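Local coordinates for hypothetical protein TTHA1254 (Thermus thermophilus, PDB 2D4O) that is of unknown function but has a GNAT-type acetyltransferase fold and may transfer acyl groups, at residues D12-L17 and S37-E42; M47-A52 and V65-G70; A60-V65 and E94-L99. The protein carries 1 engineered substitution. One frame throughout, in Å; residues are numbered along the deposited sequence.

Contact 1. Residues D12-L17 and S37-E42; sequences DRLNRL and SFLAEE
Leu39 reaches from its strand to the underside of helix 11-17 and meets two leucines with a single methyl: its CD1 lies 3.7 Å from CD1 of Leu14 and 4.1 Å from CD1 of Leu17. Swinging CG away from the backbone N (chi1 171°) carries the Leu39 branch out toward the helix, where Leu17 crosses it at about a right angle. This three-leucine cluster is the tight part of the contact, and Leu14 and Leu39 are both buried. The other methyl of Leu39, CD2, touches the aliphatic part of Arg13 and so leads over to the polar side.

There the packing slackens. Glu41 OE2 stands 3.9 Å from Arg13 NE, a long salt bridge of charge alone, since the oxygen lies well out of the guanidinium plane and no N-H points at it; the two flat groups are turned 79° apart. A water bridges the two, donating to Glu41 OE2 at 2.6 Å and accepting a weak bond from Arg13 NE at 3.0 Å. Each charge has a stronger mate outside the pair: Arg13 NH1 pairs with Asp10, and Glu41 OE1 with Arg4.

With the axis of 12-17 at 80° to that of strand 38-42, the helix lies across one face of the sheet, where Leu17 also rests on Pro46 and Phe49 of strand 45-56; Phe38 packs against helix 73-89 on the other face.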
ATOM      1  N   ASP A  12       3.396   0.098 -16.368  1.00 16.14           N
ATOM      2  CA  ASP A  12       4.364   1.183 -16.564  1.00 17.29           C
ATOM      3  C   ASP A  12       4.131   2.315 -15.580  1.00 16.57           C
ATOM      4  O   ASP A  12       5.078   2.862 -15.061  1.00 16.56           O
ATOM      5  CB  ASP A  12       4.338   1.740 -17.988  1.00 18.11           C
ATOM      6  CG  ASP A  12       4.871   0.757 -19.049  1.00 22.20           C
ATOM      7  OD1 ASP A  12       5.526  -0.280 -18.708  1.00 27.04           O
ATOM      8  OD2 ASP A  12       4.669   0.977 -20.286  1.00 27.69           O
ATOM      9  N   ARG A  13       2.868   2.618 -15.306  1.00 16.22           N
ATOM     10  CA  ARG A  13       2.483   3.613 -14.300  1.00 16.24           C
ATOM     11  C   ARG A  13       3.069   3.286 -12.927  1.00 16.12           C
ATOM     12  O   ARG A  13       3.720   4.135 -12.311  1.00 16.81           O
ATOM     13  CB  ARG A  13       0.960   3.736 -14.224  1.00 15.94           C
ATOM     14  CG  ARG A  13       0.347   4.458 -15.400  1.00 15.47           C
ATOM     15  CD  ARG A  13      -1.146   4.654 -15.255  1.00 16.92           C
ATOM     16  NE  ARG A  13      -1.653   5.352 -16.415  1.00 17.68           N
ATOM     17  CZ  ARG A  13      -2.124   4.766 -17.493  1.00 19.62           C
ATOM     18  NH1 ARG A  13      -2.231   3.446 -17.548  1.00 21.24           N
ATOM     19  NH2 ARG A  13      -2.521   5.507 -18.526  1.00 18.54           N
ATOM     20  N   LEU A  14       2.893   2.046 -12.469  1.00 16.40           N
ATOM     21  CA  LEU A  14       3.410   1.644 -11.166  1.00 17.22           C
ATOM     22  C   LEU A  14       4.944   1.690 -11.138  1.00 17.66           C
ATOM     23  O   LEU A  14       5.563   2.076 -10.137  1.00 16.12           O
ATOM     24  CB  LEU A  14       2.952   0.232 -10.821  1.00 18.01           C
ATOM     25  CG  LEU A  14       1.618  -0.007 -10.095  1.00 21.98           C
ATOM     26  CD1 LEU A  14       0.530   0.820 -10.601  1.00 23.81           C
ATOM     27  CD2 LEU A  14       1.241  -1.468 -10.241  1.00 26.08           C
ATOM     28  N   ASN A  15       5.552   1.277 -12.246  1.00 18.10           N
ATOM     29  CA  ASN A  15       7.006   1.238 -12.339  1.00 18.98           C
ATOM     30  C   ASN A  15       7.597   2.663 -12.456  1.00 19.28           C
ATOM     31  O   ASN A  15       8.668   2.910 -11.934  1.00 18.60           O
ATOM     32  CB  ASN A  15       7.464   0.293 -13.470  1.00 19.54           C
ATOM     33  CG  ASN A  15       7.535  -1.142 -12.995  1.00 21.44           C
ATOM     34  OD1 ASN A  15       8.290  -1.433 -12.073  1.00 26.67           O
ATOM     35  ND2 ASN A  15       6.690  -2.012 -13.527  1.00 22.07           N
ATOM     36  N   ARG A  16       6.860   3.614 -13.019  1.00 19.48           N
ATOM     37  CA  ARG A  16       7.281   5.001 -12.932  1.00 21.81           C
ATOM     38  C   ARG A  16       7.371   5.476 -11.480  1.00 21.36           C
ATOM     39  O   ARG A  16       8.156   6.358 -11.168  1.00 21.50           O
ATOM     40  CB  ARG A  16       6.381   5.937 -13.756  1.00 21.58           C
ATOM     41  CG  ARG A  16       6.773   5.952 -15.216  1.00 26.77           C
ATOM     42  CD  ARG A  16       5.713   6.548 -16.146  1.00 30.48           C
ATOM     43  NE  ARG A  16       5.606   8.005 -16.012  1.00 35.73           N
ATOM     44  CZ  ARG A  16       4.537   8.746 -16.381  1.00 38.67           C
ATOM     45  NH1 ARG A  16       3.447   8.178 -16.913  1.00 38.01           N
ATOM     46  NH2 ARG A  16       4.560  10.072 -16.217  1.00 40.32           N
ATOM     47  N   LEU A  17       6.571   4.893 -10.603  1.00 21.92           N
ATOM     48  CA  LEU A  17       6.566   5.267  -9.187  1.00 21.60           C
ATOM     49  C   LEU A  17       7.507   4.421  -8.316  1.00 22.37           C
ATOM     50  O   LEU A  17       7.756   4.760  -7.164  1.00 22.59           O
ATOM     51  CB  LEU A  17       5.149   5.126  -8.651  1.00 21.53           C
ATOM     52  CG  LEU A  17       4.096   6.035  -9.291  1.00 19.32           C
ATOM     53  CD1 LEU A  17       2.715   5.416  -9.182  1.00 20.79           C
ATOM     54  CD2 LEU A  17       4.135   7.384  -8.603  1.00 19.04           C
ATOM     55  N   SER A  37      -5.742  -3.153  -3.111  1.00 13.35           N
ATOM     56  CA  SER A  37      -4.650  -2.476  -3.804  1.00 13.46           C
ATOM     57  C   SER A  37      -5.216  -1.379  -4.724  1.00 12.99           C
ATOM     58  O   SER A  37      -6.238  -1.577  -5.385  1.00 12.38           O
ATOM     59  CB  SER A  37      -3.825  -3.491  -4.613  1.00 13.88           C
ATOM     60  OG  SER A  37      -3.322  -4.564  -3.809  1.00 12.25           O
ATOM     61  N   PHE A  38      -4.509  -0.239  -4.769  1.00 12.74           N
ATOM     62  CA  PHE A  38      -4.917   0.947  -5.475  1.00 12.89           C
ATOM     63  C   PHE A  38      -3.750   1.720  -6.080  1.00 13.52           C
ATOM     64  O   PHE A  38      -2.586   1.560  -5.706  1.00 13.45           O
ATOM     65  CB  PHE A  38      -5.658   1.888  -4.499  1.00 13.54           C
ATOM     66  CG  PHE A  38      -6.857   1.274  -3.905  1.00 12.76           C
ATOM     67  CD1 PHE A  38      -8.093   1.373  -4.555  1.00 13.34           C
ATOM     68  CD2 PHE A  38      -6.763   0.527  -2.725  1.00 13.34           C
ATOM     69  CE1 PHE A  38      -9.210   0.786  -4.018  1.00 13.01           C
ATOM     70  CE2 PHE A  38      -7.873  -0.064  -2.186  1.00 10.81           C
ATOM     71  CZ  PHE A  38      -9.100   0.047  -2.815  1.00 13.15           C
ATOM     72  N   LEU A  39      -4.122   2.597  -6.999  1.00 14.18           N
ATOM     73  CA  LEU A  39      -3.244   3.518  -7.686  1.00 14.63           C
ATOM     74  C   LEU A  39      -3.861   4.909  -7.513  1.00 14.33           C
ATOM     75  O   LEU A  39      -5.073   5.056  -7.579  1.00 14.99           O
ATOM     76  CB  LEU A  39      -3.214   3.170  -9.171  1.00 15.48           C
ATOM     77  CG  LEU A  39      -2.538   4.060 -10.217  1.00 18.23           C
ATOM     78  CD1 LEU A  39      -1.043   4.155 -10.019  1.00 20.79           C
ATOM     79  CD2 LEU A  39      -2.793   3.503 -11.638  1.00 21.48           C
ATOM     80  N   ALA A  40      -3.003   5.903  -7.301  1.00 13.45           N
ATOM     81  CA  ALA A  40      -3.341   7.307  -7.292  1.00 13.65           C
ATOM     82  C   ALA A  40      -2.817   8.011  -8.548  1.00 14.01           C
ATOM     83  O   ALA A  40      -1.675   7.791  -8.927  1.00 14.03           O
ATOM     84  CB  ALA A  40      -2.705   7.961  -6.081  1.00 12.95           C
ATOM     85  N   GLU A  41      -3.620   8.873  -9.157  1.00 13.82           N
ATOM     86  CA  GLU A  41      -3.166   9.703 -10.285  1.00 15.32           C
ATOM     87  C   GLU A  41      -3.785  11.128 -10.222  1.00 16.51           C
ATOM     88  O   GLU A  41      -4.906  11.339  -9.748  1.00 15.95           O
ATOM     89  CB  GLU A  41      -3.366   8.997 -11.658  1.00 15.91           C
ATOM     90  CG  GLU A  41      -4.694   8.298 -11.804  1.00 16.97           C
ATOM     91  CD  GLU A  41      -4.888   7.437 -13.055  1.00 18.39           C
ATOM     92  OE1 GLU A  41      -6.083   7.246 -13.347  1.00 18.01           O
ATOM     93  OE2 GLU A  41      -3.942   6.927 -13.714  1.00 17.40           O
ATOM     94  N   GLU A  42      -2.975  12.101 -10.605  1.00 18.29           N
ATOM     95  CA  GLU A  42      -3.395  13.491 -10.782  1.00 19.83           C
ATOM     96  C   GLU A  42      -3.464  13.751 -12.279  1.00 20.37           C
ATOM     97  O   GLU A  42      -2.442  13.846 -12.948  1.00 18.87           O
ATOM     98  CB  GLU A  42      -2.402  14.431 -10.105  1.00 20.75           C
ATOM     99  CG  GLU A  42      -2.748  15.920 -10.207  1.00 23.15           C
ATOM    100  CD  GLU A  42      -4.019  16.290  -9.477  1.00 27.46           C
ATOM    101  OE1 GLU A  42      -4.911  16.959 -10.089  1.00 31.57           O
ATOM    102  OE2 GLU A  42      -4.134  15.912  -8.289  1.00 30.27           O
TER
HETATM  103  O   HOH W   1      -1.623   7.734 -14.551  1.00 25.99           O

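Contact 2. Residues M47-A52 and V65-G70; sequences MGFALA and VTRMEG. Engineered in segment 65-70: Met68 (natural residue Ile).
Phe49 and Glu69, a hydrogen-bonded antiparallel pair, send their side chains out side by side, and the glutamate stem lies over the ring: Glu69 CB sits 4.2 Å from the Phe49 centroid in a CH-pi contact, while Glu69 CG comes to 3.5 Å from Phe49 CZ. The ring owes its place to chi1 of 67°, which puts it between the backbone N and the carbonyl carbon. Arg67, extended from CG to NE, arrives from two residues away and sets one guanidinium face over Phe49 CZ, the two planes 72° apart.

In the guanidinium plane Arg67 grips one oxygen side-on in a salt bridge: NE donates to Glu69 OE2 at 2.8 Å, NH2 to the same atom over a longer bond. Arg67 also donates to the carbonyls of Arg21 and Ala18. With an alanine in its place, the Glu69 carboxylate and those carbonyls would probably lose their donors, and the Phe49 ring the extended chain beside it.

On the other face Ala50 CB meets CE of Met68, an engineered substitution present as selenomethionine, at 3.6 Å. Between the strands, the bond from Leu51 N to Arg67 O, 2.9 Å, is nearly straight, that from Phe49 N to Glu69 O more bent. Thr66 and Arg67 both face Leu51, sharing its O through weak bonds: a classic beta bulge within the antiparallel hairpin of strands 45-56 and 61-70, central to a GNAT-like sheet.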
HETATM    1  N   MSE A  47       0.660   9.046  -9.337  1.00 15.47           N
HETATM    2  CA  MSE A  47       1.110   9.754  -8.133  1.00 16.03           C
HETATM    3  C   MSE A  47       1.416   8.854  -6.957  1.00 15.22           C
HETATM    4  O   MSE A  47       2.029   9.301  -5.982  1.00 14.61           O
HETATM    5  CB  MSE A  47       0.095  10.825  -7.708  1.00 14.99           C
HETATM    6  CG  MSE A  47      -0.051  12.007  -8.631  1.00 18.13           C
HETATM    7 SE   MSE A  47       1.651  13.043  -8.711  1.00 24.44          SE
HETATM    8  CE  MSE A  47       1.484  13.947  -6.850  1.00 23.13           C
ATOM      9  N   GLY A  48       0.954   7.609  -7.011  1.00 15.60           N
ATOM     10  CA  GLY A  48       1.239   6.657  -5.952  1.00 15.05           C
ATOM     11  C   GLY A  48       0.571   5.309  -6.183  1.00 14.68           C
ATOM     12  O   GLY A  48      -0.252   5.147  -7.107  1.00 14.05           O
ATOM     13  N   PHE A  49       0.975   4.320  -5.390  1.00 13.79           N
ATOM     14  CA  PHE A  49       0.275   3.043  -5.357  1.00 13.71           C
ATOM     15  C   PHE A  49       0.354   2.378  -3.996  1.00 13.60           C
ATOM     16  O   PHE A  49       1.207   2.729  -3.171  1.00 14.36           O
ATOM     17  CB  PHE A  49       0.741   2.104  -6.482  1.00 13.78           C
ATOM     18  CG  PHE A  49       2.180   1.626  -6.343  1.00 14.30           C
ATOM     19  CD1 PHE A  49       2.513   0.581  -5.492  1.00 17.02           C
ATOM     20  CD2 PHE A  49       3.193   2.213  -7.081  1.00 15.17           C
ATOM     21  CE1 PHE A  49       3.849   0.118  -5.404  1.00 15.35           C
ATOM     22  CE2 PHE A  49       4.533   1.774  -6.970  1.00 12.06           C
ATOM     23  CZ  PHE A  49       4.848   0.734  -6.149  1.00 14.08           C
ATOM     24  N   ALA A  50      -0.592   1.473  -3.750  1.00 13.97           N
ATOM     25  CA  ALA A  50      -0.589   0.636  -2.558  1.00 15.18           C
ATOM     26  C   ALA A  50      -0.865  -0.786  -2.900  1.00 15.02           C
ATOM     27  O   ALA A  50      -1.824  -1.098  -3.606  1.00 15.95           O
ATOM     28  CB  ALA A  50      -1.528   1.165  -1.499  1.00 14.75           C
ATOM     29  N   LEU A  51       0.021  -1.654  -2.436  1.00 14.84           N
ATOM     30  CA  LEU A  51      -0.122  -3.090  -2.610  1.00 15.16           C
ATOM     31  C   LEU A  51      -0.465  -3.686  -1.248  1.00 14.60           C
ATOM     32  O   LEU A  51       0.281  -3.541  -0.315  1.00 14.47           O
ATOM     33  CB  LEU A  51       1.172  -3.686  -3.157  1.00 14.35           C
ATOM     34  CG  LEU A  51       1.830  -3.036  -4.357  1.00 16.30           C
ATOM     35  CD1 LEU A  51       3.017  -3.850  -4.725  1.00 19.05           C
ATOM     36  CD2 LEU A  51       0.903  -2.893  -5.543  1.00 16.55           C
ATOM     37  N   ALA A  52      -1.602  -4.355  -1.154  1.00 15.01           N
ATOM     38  CA  ALA A  52      -2.069  -4.865   0.111  1.00 14.91           C
ATOM     39  C   ALA A  52      -2.944  -6.105  -0.113  1.00 15.08           C
ATOM     40  O   ALA A  52      -3.514  -6.293  -1.181  1.00 15.69           O
ATOM     41  CB  ALA A  52      -2.862  -3.790   0.857  1.00 15.06           C
ATOM     42  N   VAL A  65      -0.322  -4.008   4.238  1.00 16.57           N
ATOM     43  CA  VAL A  65       0.178  -3.265   3.097  1.00 17.41           C
ATOM     44  C   VAL A  65       1.630  -3.673   2.934  1.00 18.41           C
ATOM     45  O   VAL A  65       2.442  -3.372   3.792  1.00 20.19           O
ATOM     46  CB  VAL A  65       0.080  -1.760   3.305  1.00 16.82           C
ATOM     47  CG1 VAL A  65       0.659  -0.984   2.130  1.00 19.37           C
ATOM     48  CG2 VAL A  65      -1.366  -1.366   3.532  1.00 16.69           C
ATOM     49  N   THR A  66       1.909  -4.412   1.868  1.00 18.70           N
ATOM     50  CA  THR A  66       3.274  -4.734   1.467  1.00 19.53           C
ATOM     51  C   THR A  66       4.131  -3.554   1.030  1.00 19.59           C
ATOM     52  O   THR A  66       5.329  -3.454   1.378  1.00 18.48           O
ATOM     53  CB  THR A  66       3.208  -5.765   0.318  1.00 19.07           C
ATOM     54  OG1 THR A  66       2.867  -7.007   0.889  1.00 19.51           O
ATOM     55  CG2 THR A  66       4.601  -5.985  -0.394  1.00 20.75           C
ATOM     56  N   ARG A  67       3.522  -2.681   0.234  1.00 19.24           N
ATOM     57  CA  ARG A  67       4.217  -1.558  -0.312  1.00 19.66           C
ATOM     58  C   ARG A  67       3.306  -0.357  -0.542  1.00 18.70           C
ATOM     59  O   ARG A  67       2.197  -0.497  -0.982  1.00 18.91           O
ATOM     60  CB  ARG A  67       4.911  -1.966  -1.606  1.00 20.21           C
ATOM     61  CG  ARG A  67       5.924  -0.938  -1.991  1.00 21.72           C
ATOM     62  CD  ARG A  67       6.845  -1.421  -3.059  1.00 22.09           C
ATOM     63  NE  ARG A  67       7.698  -0.356  -3.539  1.00 22.55           N
ATOM     64  CZ  ARG A  67       8.424  -0.467  -4.629  1.00 22.24           C
ATOM     65  NH1 ARG A  67       8.403  -1.615  -5.289  1.00 23.68           N
ATOM     66  NH2 ARG A  67       9.180   0.537  -5.043  1.00 20.24           N
HETATM   67  N   MSE A  68       3.764   0.811  -0.156  1.00 18.55           N
HETATM   68  CA  MSE A  68       3.129   2.064  -0.580  1.00 19.13           C
HETATM   69  C   MSE A  68       4.180   3.061  -1.046  1.00 18.58           C
HETATM   70  O   MSE A  68       5.208   3.233  -0.394  1.00 18.60           O
HETATM   71  CB  MSE A  68       2.293   2.703   0.530  1.00 20.70           C
HETATM   72  CG  MSE A  68       1.252   3.741  -0.036  1.00 24.12           C
HETATM   73 SE   MSE A  68       0.275   4.462   1.383  1.00 36.12          SE
HETATM   74  CE  MSE A  68      -0.936   2.828   1.606  1.00 28.88           C
ATOM     75  N   GLU A  69       3.906   3.690  -2.194  1.00 17.74           N
ATOM     76  CA  GLU A  69       4.710   4.749  -2.776  1.00 17.19           C
ATOM     77  C   GLU A  69       3.800   5.905  -3.105  1.00 16.64           C
ATOM     78  O   GLU A  69       2.611   5.733  -3.313  1.00 15.20           O
ATOM     79  CB  GLU A  69       5.402   4.296  -4.054  1.00 17.91           C
ATOM     80  CG  GLU A  69       6.283   3.063  -3.916  1.00 19.86           C
ATOM     81  CD  GLU A  69       7.509   3.280  -3.046  1.00 23.33           C
ATOM     82  OE1 GLU A  69       7.821   4.440  -2.693  1.00 25.11           O
ATOM     83  OE2 GLU A  69       8.168   2.274  -2.707  1.00 24.82           O
ATOM     84  N   GLY A  70       4.359   7.100  -3.151  1.00 17.44           N
ATOM     85  CA  GLY A  70       3.558   8.300  -3.330  1.00 17.42           C
ATOM     86  C   GLY A  70       4.417   9.531  -3.443  1.00 17.82           C
ATOM     87  O   GLY A  70       5.379   9.655  -2.718  1.00 16.94           O
TER

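Contact 3. Residues A60-V65 and E94-L99; sequences ATTVLV and EVALHL
Backbone hydrogen bonds carry the contact between Thr62-Val65 and Glu94-Leu97. Val63 uses both its polar atoms, its N donating to Glu94 O at 2.9 Å and its O accepting from Ala96 N at 2.8 Å. Ala96 O then takes Val65 N in a bond of 173° at the hydrogen. Val63 and Ala96, each using both N and O, link the strands in a parallel ladder. CA-H...O contacts from Thr62, Val95 and Leu64 add to the same three carbonyls. Past the ladder a water takes over, donating to Val65 O and accepting from His98 N at 2.8 Å.

Polar side chains meet at the start of the strands. Glu94 holds CG between its backbone N and carbonyl carbon (chi1 61°) and then runs extended, which brings OE2 to 2.7 Å from Thr62 OG1; this hydroxyl is also within hydrogen-bonding distance of Gln57.

Apolar contacts divide between the two faces. Beside Glu94, Thr62 CG2 touches Ala96 CB at 3.9 Å, and farther along Leu64 CD1 lies 4.5 Å from the same Ala96 CB. On the other face Val65 CB and Leu97 CB lie side by side at 3.6 Å, while Val63 and Val95 lean on Val83 and Ala87 of helix 73-89. Strand 61-70, that helix and strand 94-97 thus form a beta-alpha-beta unit, consistent with the GNAT fold.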
ATOM      1  N   ALA A  60      -9.002 -12.996  13.507  1.00 19.81           N
ATOM      2  CA  ALA A  60      -9.382 -11.811  12.780  1.00 19.29           C
ATOM      3  C   ALA A  60      -8.461 -11.600  11.598  1.00 18.49           C
ATOM      4  O   ALA A  60      -7.379 -12.170  11.543  1.00 18.55           O
ATOM      5  CB  ALA A  60      -9.314 -10.589  13.725  1.00 18.62           C
ATOM      6  N   THR A  61      -8.884 -10.723  10.695  1.00 17.20           N
ATOM      7  CA  THR A  61      -8.098 -10.343   9.527  1.00 16.86           C
ATOM      8  C   THR A  61      -7.374  -9.020   9.727  1.00 15.81           C
ATOM      9  O   THR A  61      -7.928  -8.066  10.264  1.00 15.37           O
ATOM     10  CB  THR A  61      -9.030 -10.222   8.322  1.00 16.94           C
ATOM     11  OG1 THR A  61      -9.684 -11.470   8.119  1.00 18.11           O
ATOM     12  CG2 THR A  61      -8.258  -9.977   7.019  1.00 19.00           C
ATOM     13  N   THR A  62      -6.114  -8.991   9.309  1.00 15.94           N
ATOM     14  CA  THR A  62      -5.344  -7.772   9.130  1.00 15.95           C
ATOM     15  C   THR A  62      -5.182  -7.556   7.618  1.00 16.19           C
ATOM     16  O   THR A  62      -4.823  -8.475   6.882  1.00 16.24           O
ATOM     17  CB  THR A  62      -3.957  -8.003   9.735  1.00 17.60           C
ATOM     18  OG1 THR A  62      -4.062  -8.118  11.165  1.00 19.26           O
ATOM     19  CG2 THR A  62      -3.013  -6.837   9.467  1.00 17.41           C
ATOM     20  N   VAL A  63      -5.442  -6.358   7.140  1.00 14.42           N
ATOM     21  CA  VAL A  63      -5.021  -6.014   5.782  1.00 14.02           C
ATOM     22  C   VAL A  63      -3.604  -5.468   5.921  1.00 13.91           C
ATOM     23  O   VAL A  63      -3.364  -4.452   6.569  1.00 15.90           O
ATOM     24  CB  VAL A  63      -6.012  -5.080   5.065  1.00 13.19           C
ATOM     25  CG1 VAL A  63      -5.357  -4.365   3.883  1.00 15.38           C
ATOM     26  CG2 VAL A  63      -7.230  -5.894   4.570  1.00 12.78           C
ATOM     27  N   LEU A  64      -2.671  -6.231   5.388  1.00 13.56           N
ATOM     28  CA  LEU A  64      -1.266  -5.895   5.398  1.00 14.69           C
ATOM     29  C   LEU A  64      -0.864  -5.210   4.098  1.00 15.17           C
ATOM     30  O   LEU A  64      -1.040  -5.741   2.989  1.00 15.08           O
ATOM     31  CB  LEU A  64      -0.449  -7.161   5.617  1.00 14.22           C
ATOM     32  CG  LEU A  64       1.067  -7.008   5.572  1.00 18.82           C
ATOM     33  CD1 LEU A  64       1.580  -6.174   6.750  1.00 19.58           C
ATOM     34  CD2 LEU A  64       1.706  -8.347   5.509  1.00 22.64           C
ATOM     35  N   VAL A  65      -0.322  -4.008   4.238  1.00 16.57           N
ATOM     36  CA  VAL A  65       0.178  -3.265   3.097  1.00 17.41           C
ATOM     37  C   VAL A  65       1.630  -3.673   2.934  1.00 18.41           C
ATOM     38  O   VAL A  65       2.442  -3.372   3.792  1.00 20.19           O
ATOM     39  CB  VAL A  65       0.080  -1.760   3.305  1.00 16.82           C
ATOM     40  CG1 VAL A  65       0.659  -0.984   2.130  1.00 19.37           C
ATOM     41  CG2 VAL A  65      -1.366  -1.366   3.532  1.00 16.69           C
ATOM     42  N   GLU A  94      -8.133  -4.706  11.254  1.00 14.66           N
ATOM     43  CA  GLU A  94      -7.114  -3.662  11.273  1.00 15.14           C
ATOM     44  C   GLU A  94      -6.368  -3.600   9.939  1.00 15.05           C
ATOM     45  O   GLU A  94      -6.390  -4.553   9.149  1.00 13.88           O
ATOM     46  CB  GLU A  94      -6.124  -3.891  12.409  1.00 14.68           C
ATOM     47  CG  GLU A  94      -5.388  -5.211  12.257  1.00 15.99           C
ATOM     48  CD  GLU A  94      -4.467  -5.543  13.414  1.00 20.10           C
ATOM     49  OE1 GLU A  94      -4.556  -4.924  14.475  1.00 21.25           O
ATOM     50  OE2 GLU A  94      -3.637  -6.442  13.251  1.00 21.74           O
ATOM     51  N   VAL A  95      -5.698  -2.476   9.727  1.00 14.04           N
ATOM     52  CA  VAL A  95      -4.818  -2.261   8.594  1.00 13.81           C
ATOM     53  C   VAL A  95      -3.422  -2.036   9.156  1.00 14.63           C
ATOM     54  O   VAL A  95      -3.264  -1.279  10.106  1.00 14.02           O
ATOM     55  CB  VAL A  95      -5.210  -1.050   7.780  1.00 13.47           C
ATOM     56  CG1 VAL A  95      -4.233  -0.906   6.588  1.00 15.51           C
ATOM     57  CG2 VAL A  95      -6.634  -1.189   7.250  1.00 13.25           C
ATOM     58  N   ALA A  96      -2.429  -2.733   8.621  1.00 15.14           N
ATOM     59  CA  ALA A  96      -1.060  -2.591   9.126  1.00 15.95           C
ATOM     60  C   ALA A  96      -0.130  -2.353   7.971  1.00 17.34           C
ATOM     61  O   ALA A  96      -0.350  -2.862   6.885  1.00 17.00           O
ATOM     62  CB  ALA A  96      -0.635  -3.808   9.857  1.00 16.21           C
ATOM     63  N   LEU A  97       0.909  -1.564   8.229  1.00 18.30           N
ATOM     64  CA  LEU A  97       2.020  -1.439   7.304  1.00 20.01           C
ATOM     65  C   LEU A  97       3.315  -1.040   8.000  1.00 19.64           C
ATOM     66  O   LEU A  97       3.302  -0.622   9.157  1.00 19.68           O
ATOM     67  CB  LEU A  97       1.685  -0.460   6.213  1.00 20.93           C
ATOM     68  CG  LEU A  97       1.623   1.010   6.467  1.00 23.88           C
ATOM     69  CD1 LEU A  97       1.702   1.819   5.139  1.00 25.24           C
ATOM     70  CD2 LEU A  97       0.319   1.272   7.214  1.00 28.57           C
ATOM     71  N   HIS A  98       4.428  -1.181   7.294  1.00 19.87           N
ATOM     72  CA  HIS A  98       5.732  -0.947   7.916  1.00 21.14           C
ATOM     73  C   HIS A  98       6.244   0.377   7.475  1.00 20.63           C
ATOM     74  O   HIS A  98       6.328   0.630   6.278  1.00 19.96           O
ATOM     75  CB  HIS A  98       6.708  -2.040   7.543  1.00 22.43           C
ATOM     76  CG  HIS A  98       6.202  -3.393   7.876  1.00 26.13           C
ATOM     77  ND1 HIS A  98       6.055  -3.825   9.177  1.00 30.22           N
ATOM     78  CD2 HIS A  98       5.717  -4.375   7.088  1.00 28.70           C
ATOM     79  CE1 HIS A  98       5.523  -5.030   9.166  1.00 30.64           C
ATOM     80  NE2 HIS A  98       5.314  -5.393   7.915  1.00 33.13           N
ATOM     81  N   LEU A  99       6.576   1.214   8.453  1.00 19.63           N
ATOM     82  CA  LEU A  99       7.082   2.534   8.217  1.00 20.08           C
ATOM     83  C   LEU A  99       8.604   2.605   8.415  1.00 20.09           C
ATOM     84  O   LEU A  99       9.136   2.342   9.502  1.00 20.66           O
ATOM     85  CB  LEU A  99       6.434   3.522   9.168  1.00 19.17           C
ATOM     86  CG  LEU A  99       6.973   4.955   9.161  1.00 20.56           C
ATOM     87  CD1 LEU A  99       6.878   5.580   7.751  1.00 18.87           C
ATOM     88  CD2 LEU A  99       6.196   5.804  10.193  1.00 19.82           C
TER
HETATM   89  O   HOH W   2       4.639  -2.534   4.814  1.00 26.59           O

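In the fold
The three contacts sample one mixed sheet from different places. Contact 2, its centre about 3 Å from the centre of the chain, is the buried core, joining neighbouring strands through backbone bonds, with a buried arginine whose charge is met by a glutamate and backbone carbonyls. Contacts 1 and 3 lie on opposite sides of that centre and are only partly buried. Contact 1 sets a helix on the sheet through side chains and a water alone; contact 3 adds the outer strand 94-97 by a parallel ladder. Contacts 2 and 3 share strand 61-70, and Val65 in particular, antiparallel to one neighbour and parallel to the other. Contacts 1 and 2 meet where strands 38-42 and 45-56 pair.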